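Local coordinates for conserved hypothetical protein (Streptococcus pneumoniae, PDB 2GK4) that is of unproven function but probably takes part in coenzyme A biosynthesis as a DNA/pantothenate metabolism flavoprotein, at residues A[72-77]-A[88-93]; A[146-151]-A[155-160]; A[202-207]-A[224-229]. All coordinates share one frame; numbering follows the deposited sequence.

How the interactions relate
All three contacts seat a helix on one mixed sheet. Interactions 1 and 2 are buried and lie close together, their centres about 11 Å apart. They are built on neighbouring strands, 87-90 and 156-163, where backbone pairs such as Leu88 O to Ile158 N (2.8 Å) probably join them by hydrogen bonds. Interaction 1 is purely van der Waals; interaction 2 adds one lysine-to-carbonyl hydrogen bond. Interaction 3 is only partly buried, further toward the antiparallel end of the sheet, and combines an aromatic edge with a salt bridge. It meets interaction 1 through Ile89 CD1 and Ile227 CD1, 3.7 Å apart.

Interaction 1 of 3, residues A[72-77]-A[88-93]; sequences KDLLIE and LIHSMA
Leu74 and Met92 are brought together by matching first torsions: each holds CG trans to its own backbone N, with chi1 at 176° for Leu74 and -176° for Met92. Met92, built as selenomethionine, stays extended as far as SE and then turns at its last torsion (chi3 -68°). The two side chains run past one another in opposite senses, and the branch of Leu74 that does the touching is CD2, which lies 4.1 Å from Met92 SE. The same methyl also reaches the imidazole of His90, with Leu74 CD2 4.2 Å from His90 NE2, arriving obliquely to the ring. His90 starts out across the line between the segments, but its ring end comes closer to the helix.

The evidence points to light packing. The closest CA atoms, those of Leu74 and Met92, are still 9.6 Å apart, and the two segments bury 107 Å² in total. One leucine methyl thus touches both the selenium and the imidazole. Around it, Leu74 also touches Ile68 and Val94, while His90 leans on Thr9 and Ile145. Met92 is positioned from its backbone, because its N is hydrogen-bonded to Thr9 OG1.

Topology places the contact. Helix 71-81 joins strand 63-67 to strand 87-90, two parallel strands separated in the sheet by 45-50 and 5-9, and Leu74 meets the residues at and just beyond the carboxyl end of the second strand. This is the long beta-alpha-beta crossover between the two halves of a Rossmann-like fold, where the sheet order 3-2-1-4-5 changes direction and where the strand ends of related dinucleotide-binding domains usually line the ligand cleft.

Interaction 2 of 3, residues A[146-151]-A[155-160]; sequences SLVKEW and IHLIGF
Lys149 spans the gap to Ile155 and Leu157 along most of its length, in one of its two modelled conformers. Its CB makes no close approach to the strand segment. From there CG comes to 4.2 Å from Leu157 CD2, an apolar touch at the end of that leucine. The chain then bends at chi2 (-70°) and again at chi3 (-103°), which brings CD beside Ile155, 4.0 Å from its CG2. CE passes near the same residue's carbonyl, and NZ ends on it, donating a hydrogen bond to Ile155 O at 2.8 Å. The bond is fairly straight at the acceptor, with a C=O...N angle of 158° and the amine only slightly off the carbonyl plane. NZ also binds Pro153 O, so in this conformer one ammonium binds two carbonyls in the turn leading from helix to strand; Asp185 OD1 offers only a long, weak ion pair.

That turn belongs to a beta-alpha-beta unit: helix 145-151 lies between strands 87-90 and 156-163, which are parallel neighbours in the Rossmann-like sheet, although residues 97-140 intervene before the helix. Val148 supplies the helix side that faces the sheet. Its CG1 meets Ile155 CG2 at 3.6 Å, the two side chains crossing at about a right angle, and it reaches Leu157 CD2 at 4.2 Å. Val148, Ile155 and Leu157 all also touch Leu88, so the helix rests on both strands at once. On another side of the helix, Trp151 takes no part in the contact with 155-160 and packs instead against Leu75, Met78 and Gln79 of helix 71-81, while Leu147 CB sits 3.5 Å above one face of its indole, offset toward the rim.

Interaction 3 of 3, residues A[202-207]-A[224-229]; sequences AIFVEK and LEKIQA
The ring of buried Phe204 against the aliphatic part of Lys226 is the packed side of this contact, whereas Glu206 and the lysine tip form its more open part. The aliphatic chain of Lys226 runs past the phenyl group in the opposite direction, and its CD lies 3.7 Å from Phe204 CD2. That methylene sits at the ring edge, close to the ring plane, so the contact is not a cation-pi stack. Phe204 is enclosed further by Ile219, Leu222 and Leu223 of the same helix, and by Leu186 and Ile188 of the neighbouring strand 186-191.

Strand 202-205 and helix 216-228 belong to the alpha-beta-alpha sandwich. Ile203 and Val205 pack on helix 168-182 while the intervening Phe204 faces 216-228, as expected when consecutive strand residues serve opposite faces of the sheet.

Beyond the ring the lysine bends at chi3 (93°) and chi4 (58°), which turns its amine toward Glu206, coming from the other direction with an extended chain. Lys226 NZ gives a salt-bridging hydrogen bond to Glu206 OE2 at 3.0 Å. It meets that oxygen from above the carboxylate, 51° out of its plane, and stays 3.7 Å from Glu206 OE1, a one-oxygen grip. Both partners of this bridge are partly exposed, though each also touches Leu186.

Interaction 1 of 3, residues A[72-77]-A[88-93]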
loop_
_atom_site.group_PDB
_atom_site.type_symbol
_atom_site.label_atom_id
_atom_site.label_comp_id
_atom_site.label_asym_id
_atom_site.label_seq_id
_atom_site.Cartn_x
_atom_site.Cartn_y
_atom_site.Cartn_z
ATOM N N LYS A 72 -15.331 -1.267 1.508
ATOM C CA LYS A 72 -16.456 -2.197 1.312
ATOM C C LYS A 72 -16.376 -3.369 2.313
ATOM O O LYS A 72 -17.387 -3.722 2.910
ATOM C CB LYS A 72 -16.505 -2.736 -0.130
ATOM C CG LYS A 72 -17.709 -3.639 -0.443
ATOM C CD LYS A 72 -17.748 -4.018 -1.944
ATOM C CE LYS A 72 -18.651 -3.072 -2.786
ATOM N NZ LYS A 72 -18.230 -1.634 -2.810
ATOM N N ASP A 73 -15.185 -3.963 2.449
ATOM C CA ASP A 73 -14.941 -5.057 3.419
ATOM C C ASP A 73 -15.296 -4.591 4.830
ATOM O O ASP A 73 -15.919 -5.348 5.600
ATOM C CB ASP A 73 -13.471 -5.537 3.419
ATOM C CG ASP A 73 -13.014 -6.165 2.111
ATOM O OD1 ASP A 73 -13.848 -6.545 1.254
ATOM O OD2 ASP A 73 -11.759 -6.264 1.942
ATOM N N LEU A 74 -14.898 -3.359 5.175
ATOM C CA LEU A 74 -15.161 -2.851 6.532
ATOM C C LEU A 74 -16.666 -2.699 6.772
ATOM O O LEU A 74 -17.198 -3.086 7.819
ATOM C CB LEU A 74 -14.440 -1.519 6.786
ATOM C CG LEU A 74 -14.785 -0.918 8.168
ATOM C CD1 LEU A 74 -14.276 -1.830 9.299
ATOM C CD2 LEU A 74 -14.190 0.427 8.275
ATOM N N LEU A 75 -17.359 -2.152 5.779
ATOM C CA LEU A 75 -18.822 -2.001 5.861
ATOM C C LEU A 75 -19.504 -3.346 6.150
ATOM O O LEU A 75 -20.369 -3.455 7.021
ATOM C CB LEU A 75 -19.338 -1.402 4.540
ATOM C CG LEU A 75 -20.863 -1.244 4.404
ATOM C CD1 LEU A 75 -21.408 -0.218 5.414
ATOM C CD2 LEU A 75 -21.214 -0.832 2.976
ATOM N N ILE A 76 -19.099 -4.379 5.415
ATOM C CA ILE A 76 -19.672 -5.705 5.573
ATOM C C ILE A 76 -19.379 -6.301 6.968
ATOM O O ILE A 76 -20.264 -6.875 7.613
ATOM C CB ILE A 76 -19.159 -6.613 4.443
ATOM C CG1 ILE A 76 -19.741 -6.119 3.112
ATOM C CG2 ILE A 76 -19.435 -8.112 4.726
ATOM C CD1 ILE A 76 -18.968 -6.689 1.910
ATOM N N GLU A 77 -18.146 -6.159 7.444
ATOM C CA GLU A 77 -17.795 -6.678 8.788
ATOM C C GLU A 77 -18.577 -6.010 9.897
ATOM O O GLU A 77 -19.043 -6.669 10.847
ATOM C CB GLU A 77 -16.298 -6.510 9.092
ATOM C CG GLU A 77 -15.416 -7.407 8.263
ATOM C CD GLU A 77 -15.662 -8.901 8.462
ATOM O OE1 GLU A 77 -15.550 -9.633 7.458
ATOM O OE2 GLU A 77 -15.932 -9.346 9.603
ATOM N N LEU A 88 -17.632 -0.885 20.701
ATOM C CA LEU A 88 -16.807 -0.747 19.470
ATOM C C LEU A 88 -15.752 0.355 19.697
ATOM O O LEU A 88 -16.087 1.498 19.989
ATOM C CB LEU A 88 -17.684 -0.415 18.238
ATOM C CG LEU A 88 -16.908 0.033 16.989
ATOM C CD1 LEU A 88 -15.906 -1.073 16.514
ATOM C CD2 LEU A 88 -17.882 0.378 15.870
ATOM N N ILE A 89 -14.482 -0.011 19.533
ATOM C CA ILE A 89 -13.398 0.935 19.567
ATOM C C ILE A 89 -12.865 1.039 18.168
ATOM O O ILE A 89 -12.151 0.155 17.697
ATOM C CB ILE A 89 -12.277 0.525 20.573
ATOM C CG1 ILE A 89 -12.857 0.365 21.957
ATOM C CG2 ILE A 89 -11.112 1.533 20.506
ATOM C CD1 ILE A 89 -11.838 -0.268 22.979
ATOM N N HIS A 90 -13.283 2.103 17.489
ATOM C CA HIS A 90 -12.972 2.258 16.081
ATOM C C HIS A 90 -11.710 3.089 15.884
ATOM O O HIS A 90 -11.762 4.337 15.890
ATOM C CB HIS A 90 -14.161 2.880 15.324
ATOM C CG HIS A 90 -13.913 2.976 13.853
ATOM N ND1 HIS A 90 -14.117 4.131 13.126
ATOM C CD2 HIS A 90 -13.411 2.065 12.988
ATOM C CE1 HIS A 90 -13.799 3.907 11.860
ATOM N NE2 HIS A 90 -13.357 2.663 11.757
ATOM N N SER A 91 -10.576 2.420 15.714
ATOM C CA SER A 91 -9.340 3.154 15.501
ATOM C C SER A 91 -8.731 3.038 14.111
ATOM O O SER A 91 -7.705 3.692 13.817
ATOM C CB SER A 91 -8.314 2.808 16.594
ATOM O OG SER A 91 -7.574 1.655 16.260
HETATM N N MSE A 92 -9.314 2.198 13.260
HETATM C CA MSE A 92 -8.809 2.044 11.890
HETATM C C MSE A 92 -8.914 3.389 11.141
HETATM O O MSE A 92 -9.877 4.133 11.333
HETATM C CB MSE A 92 -9.623 0.971 11.141
HETATM C CG MSE A 92 -9.098 0.687 9.723
HETATM SE SE MSE A 92 -10.272 -0.581 8.831
HETATM C CE MSE A 92 -9.863 -2.175 9.945
ATOM N N ALA A 93 -7.924 3.695 10.305
ATOM C CA ALA A 93 -7.995 4.843 9.399
ATOM C C ALA A 93 -8.787 4.375 8.165
ATOM O O ALA A 93 -8.324 3.507 7.395
ATOM C CB ALA A 93 -6.591 5.271 8.984
#

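Interaction 2 of 3, residues A[146-151]-A[155-160]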
loop_
_atom_site.group_PDB
_atom_site.type_symbol
_atom_site.label_atom_id
_atom_site.label_comp_id
_atom_site.label_asym_id
_atom_site.label_seq_id
_atom_site.Cartn_x
_atom_site.Cartn_y
_atom_site.Cartn_z
ATOM N N SER A 146 -21.356 6.087 11.085
ATOM C CA SER A 146 -22.656 6.701 11.407
ATOM C C SER A 146 -23.819 5.704 11.377
ATOM O O SER A 146 -24.929 6.027 11.838
ATOM C CB SER A 146 -22.925 7.899 10.500
ATOM O OG SER A 146 -23.166 7.484 9.169
ATOM N N LEU A 147 -23.583 4.491 10.851
ATOM C CA LEU A 147 -24.583 3.410 10.865
ATOM C C LEU A 147 -24.511 2.524 12.098
ATOM O O LEU A 147 -25.425 1.741 12.357
ATOM C CB LEU A 147 -24.440 2.503 9.632
ATOM C CG LEU A 147 -24.627 3.234 8.299
ATOM C CD1 LEU A 147 -24.471 2.281 7.141
ATOM C CD2 LEU A 147 -26.008 3.866 8.291
ATOM N N VAL A 148 -23.416 2.625 12.845
ATOM C CA VAL A 148 -23.193 1.697 13.946
ATOM C C VAL A 148 -24.345 1.677 14.938
ATOM O O VAL A 148 -24.848 0.604 15.309
ATOM C CB VAL A 148 -21.844 1.981 14.652
ATOM C CG1 VAL A 148 -21.820 1.306 16.037
ATOM C CG2 VAL A 148 -20.693 1.495 13.777
ATOM N N LYS A 149 -24.750 2.871 15.366
ATOM C CA LYS A 149 -25.806 3.013 16.367
ATOM C C LYS A 149 -27.208 2.740 15.829
ATOM O O LYS A 149 -28.181 2.804 16.578
ATOM C CB LYS A 149 -25.737 4.404 17.009
ATOM C CG LYS A 149 -24.603 4.567 17.985
ATOM C CD LYS A 149 -24.795 3.765 19.283
ATOM C CE LYS A 149 -25.235 4.649 20.446
ATOM N NZ LYS A 149 -25.252 3.913 21.750
ATOM N N GLU A 150 -27.296 2.433 14.538
ATOM C CA GLU A 150 -28.520 1.937 13.907
ATOM C C GLU A 150 -28.527 0.410 13.874
ATOM O O GLU A 150 -29.553 -0.226 14.160
ATOM C CB GLU A 150 -28.635 2.510 12.485
ATOM C CG GLU A 150 -29.196 3.936 12.381
ATOM C CD GLU A 150 -28.590 4.955 13.348
ATOM O OE1 GLU A 150 -27.350 4.958 13.554
ATOM O OE2 GLU A 150 -29.365 5.783 13.893
ATOM N N TRP A 151 -27.390 -0.186 13.512
ATOM C CA TRP A 151 -27.195 -1.646 13.642
ATOM C C TRP A 151 -27.290 -2.142 15.074
ATOM O O TRP A 151 -27.804 -3.235 15.331
ATOM C CB TRP A 151 -25.810 -2.061 13.127
ATOM C CG TRP A 151 -25.644 -1.939 11.650
ATOM C CD1 TRP A 151 -26.500 -2.369 10.690
ATOM C CD2 TRP A 151 -24.491 -1.424 10.961
ATOM N NE1 TRP A 151 -25.976 -2.115 9.432
ATOM C CE2 TRP A 151 -24.748 -1.535 9.571
ATOM C CE3 TRP A 151 -23.283 -0.875 11.383
ATOM C CZ2 TRP A 151 -23.844 -1.093 8.597
ATOM C CZ3 TRP A 151 -22.374 -0.443 10.423
ATOM C CH2 TRP A 151 -22.660 -0.561 9.046
ATOM N N ILE A 155 -24.950 -0.342 21.662
ATOM C CA ILE A 155 -23.490 -0.501 21.693
ATOM C C ILE A 155 -22.806 0.784 22.199
ATOM O O ILE A 155 -23.289 1.898 21.962
ATOM C CB ILE A 155 -22.927 -0.958 20.314
ATOM C CG1 ILE A 155 -21.550 -1.629 20.493
ATOM C CG2 ILE A 155 -22.910 0.214 19.300
ATOM C CD1 ILE A 155 -20.958 -2.162 19.199
ATOM N N HIS A 156 -21.717 0.643 22.951
ATOM C CA HIS A 156 -20.934 1.809 23.349
ATOM C C HIS A 156 -19.923 2.101 22.242
ATOM O O HIS A 156 -19.049 1.272 21.985
ATOM C CB HIS A 156 -20.243 1.524 24.678
ATOM C CG HIS A 156 -21.210 1.300 25.802
ATOM N ND1 HIS A 156 -22.080 2.277 26.227
ATOM C CD2 HIS A 156 -21.481 0.202 26.547
ATOM C CE1 HIS A 156 -22.832 1.799 27.204
ATOM N NE2 HIS A 156 -22.486 0.542 27.418
ATOM N N LEU A 157 -20.091 3.240 21.560
ATOM C CA LEU A 157 -19.270 3.567 20.395
ATOM C C LEU A 157 -18.153 4.531 20.759
ATOM O O LEU A 157 -18.404 5.667 21.183
ATOM C CB LEU A 157 -20.110 4.180 19.292
ATOM C CG LEU A 157 -19.428 4.766 18.065
ATOM C CD1 LEU A 157 -18.489 3.722 17.412
ATOM C CD2 LEU A 157 -20.553 5.218 17.080
ATOM N N ILE A 158 -16.929 4.095 20.527
ATOM C CA ILE A 158 -15.774 4.915 20.786
ATOM C C ILE A 158 -15.041 5.112 19.483
ATOM O O ILE A 158 -14.671 4.144 18.794
ATOM C CB ILE A 158 -14.832 4.284 21.850
ATOM C CG1 ILE A 158 -15.577 4.178 23.184
ATOM C CG2 ILE A 158 -13.561 5.140 21.953
ATOM C CD1 ILE A 158 -15.129 3.046 24.089
ATOM N N GLY A 159 -14.875 6.371 19.107
ATOM C CA GLY A 159 -14.120 6.679 17.881
ATOM C C GLY A 159 -12.891 7.517 18.165
ATOM O O GLY A 159 -12.618 7.869 19.331
ATOM N N PHE A 160 -12.155 7.815 17.090
ATOM C CA PHE A 160 -10.944 8.635 17.128
ATOM C C PHE A 160 -11.062 9.750 16.119
ATOM O O PHE A 160 -11.824 9.658 15.156
ATOM C CB PHE A 160 -9.711 7.769 16.786
ATOM C CG PHE A 160 -9.283 6.878 17.900
ATOM C CD1 PHE A 160 -9.951 5.692 18.159
ATOM C CD2 PHE A 160 -8.208 7.237 18.715
ATOM C CE1 PHE A 160 -9.566 4.872 19.233
ATOM C CE2 PHE A 160 -7.800 6.413 19.760
ATOM C CZ PHE A 160 -8.502 5.236 20.025
#

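Interaction 3 of 3, residues A[202-207]-A[224-229]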
loop_
_atom_site.group_PDB
_atom_site.type_symbol
_atom_site.label_atom_id
_atom_site.label_comp_id
_atom_site.label_asym_id
_atom_site.label_seq_id
_atom_site.Cartn_x
_atom_site.Cartn_y
_atom_site.Cartn_z
ATOM N N ALA A 202 -3.498 12.993 23.881
ATOM C CA ALA A 202 -4.860 12.779 23.399
ATOM C C ALA A 202 -5.878 13.343 24.366
ATOM O O ALA A 202 -5.617 13.496 25.571
ATOM C CB ALA A 202 -5.135 11.283 23.169
ATOM N N ILE A 203 -7.030 13.675 23.817
ATOM C CA ILE A 203 -8.116 14.243 24.605
ATOM C C ILE A 203 -9.307 13.340 24.428
ATOM O O ILE A 203 -9.783 13.136 23.305
ATOM C CB ILE A 203 -8.448 15.671 24.149
ATOM C CG1 ILE A 203 -7.151 16.517 24.014
ATOM C CG2 ILE A 203 -9.532 16.315 25.049
ATOM C CD1 ILE A 203 -7.332 17.806 23.258
ATOM N N PHE A 204 -9.809 12.820 25.550
ATOM C CA PHE A 204 -11.015 11.993 25.562
ATOM C C PHE A 204 -12.188 12.966 25.592
ATOM O O PHE A 204 -12.431 13.628 26.612
ATOM C CB PHE A 204 -11.004 11.070 26.803
ATOM C CG PHE A 204 -10.170 9.831 26.634
ATOM C CD1 PHE A 204 -8.845 9.897 26.169
ATOM C CD2 PHE A 204 -10.701 8.585 26.987
ATOM C CE1 PHE A 204 -8.075 8.731 26.028
ATOM C CE2 PHE A 204 -9.944 7.418 26.873
ATOM C CZ PHE A 204 -8.631 7.484 26.405
ATOM N N VAL A 205 -12.823 13.119 24.435
ATOM C CA VAL A 205 -13.902 14.045 24.242
ATOM C C VAL A 205 -15.268 13.358 24.415
ATOM O O VAL A 205 -15.688 12.433 23.646
ATOM C CB VAL A 205 -13.799 14.767 22.850
ATOM C CG1 VAL A 205 -14.903 15.809 22.695
ATOM C CG2 VAL A 205 -12.444 15.465 22.706
ATOM N N GLU A 206 -15.985 13.844 25.417
ATOM C CA GLU A 206 -17.377 13.499 25.574
ATOM C C GLU A 206 -18.256 14.736 25.396
ATOM O O GLU A 206 -17.777 15.846 25.221
ATOM C CB GLU A 206 -17.592 12.847 26.940
ATOM C CG GLU A 206 -16.841 11.535 27.101
ATOM C CD GLU A 206 -16.810 11.056 28.538
ATOM O OE1 GLU A 206 -16.480 11.842 29.439
ATOM O OE2 GLU A 206 -17.093 9.878 28.792
ATOM N N LYS A 207 -19.564 14.527 25.445
ATOM C CA LYS A 207 -20.522 15.580 25.181
ATOM C C LYS A 207 -20.270 16.807 26.055
ATOM O O LYS A 207 -20.186 17.922 25.554
ATOM C CB LYS A 207 -21.915 15.026 25.436
ATOM C CG LYS A 207 -23.033 15.950 25.027
ATOM C CD LYS A 207 -24.211 15.123 24.523
ATOM C CE LYS A 207 -25.023 14.515 25.660
ATOM N NZ LYS A 207 -26.494 14.549 25.325
ATOM N N LEU A 224 -9.564 1.335 29.318
ATOM C CA LEU A 224 -9.908 0.180 30.168
ATOM C C LEU A 224 -10.828 0.598 31.318
ATOM O O LEU A 224 -11.858 -0.048 31.573
ATOM C CB LEU A 224 -8.653 -0.575 30.650
ATOM C CG LEU A 224 -8.909 -1.755 31.628
ATOM C CD1 LEU A 224 -9.739 -2.849 30.977
ATOM C CD2 LEU A 224 -7.568 -2.346 32.130
ATOM N N GLU A 225 -10.470 1.694 31.982
ATOM C CA GLU A 225 -11.262 2.241 33.077
ATOM C C GLU A 225 -12.686 2.599 32.637
ATOM O O GLU A 225 -13.658 2.306 33.337
ATOM C CB GLU A 225 -10.542 3.468 33.659
ATOM C CG GLU A 225 -11.245 4.132 34.834
ATOM C CD GLU A 225 -10.660 5.499 35.146
ATOM O OE1 GLU A 225 -9.466 5.544 35.493
ATOM O OE2 GLU A 225 -11.390 6.513 35.049
ATOM N N LYS A 226 -12.808 3.234 31.474
ATOM C CA LYS A 226 -14.106 3.667 30.977
ATOM C C LYS A 226 -14.968 2.475 30.609
ATOM O O LYS A 226 -16.190 2.463 30.857
ATOM C CB LYS A 226 -13.923 4.627 29.805
ATOM C CG LYS A 226 -13.393 5.987 30.271
ATOM C CD LYS A 226 -13.280 6.959 29.126
ATOM C CE LYS A 226 -14.538 7.802 28.991
ATOM N NZ LYS A 226 -14.850 8.582 30.238
ATOM N N ILE A 227 -14.335 1.454 30.035
ATOM C CA ILE A 227 -15.068 0.251 29.690
ATOM C C ILE A 227 -15.479 -0.520 30.947
ATOM O O ILE A 227 -16.607 -1.023 31.020
ATOM C CB ILE A 227 -14.273 -0.641 28.697
ATOM C CG1 ILE A 227 -14.286 0.029 27.321
ATOM C CG2 ILE A 227 -14.893 -2.034 28.595
ATOM C CD1 ILE A 227 -13.263 -0.541 26.393
ATOM N N GLN A 228 -14.582 -0.604 31.920
ATOM C CA GLN A 228 -14.893 -1.318 33.164
ATOM C C GLN A 228 -16.091 -0.653 33.841
ATOM O O GLN A 228 -16.874 -1.328 34.512
ATOM C CB GLN A 228 -13.685 -1.392 34.106
ATOM C CG GLN A 228 -12.575 -2.347 33.644
ATOM C CD GLN A 228 -11.327 -2.298 34.514
ATOM O OE1 GLN A 228 -10.961 -1.249 35.055
ATOM N NE2 GLN A 228 -10.650 -3.434 34.628
ATOM N N ALA A 229 -16.255 0.652 33.604
ATOM C CA ALA A 229 -17.346 1.449 34.177
ATOM C C ALA A 229 -18.695 1.203 33.523
ATOM O O ALA A 229 -19.734 1.612 34.058
ATOM C CB ALA A 229 -17.012 2.935 34.118
#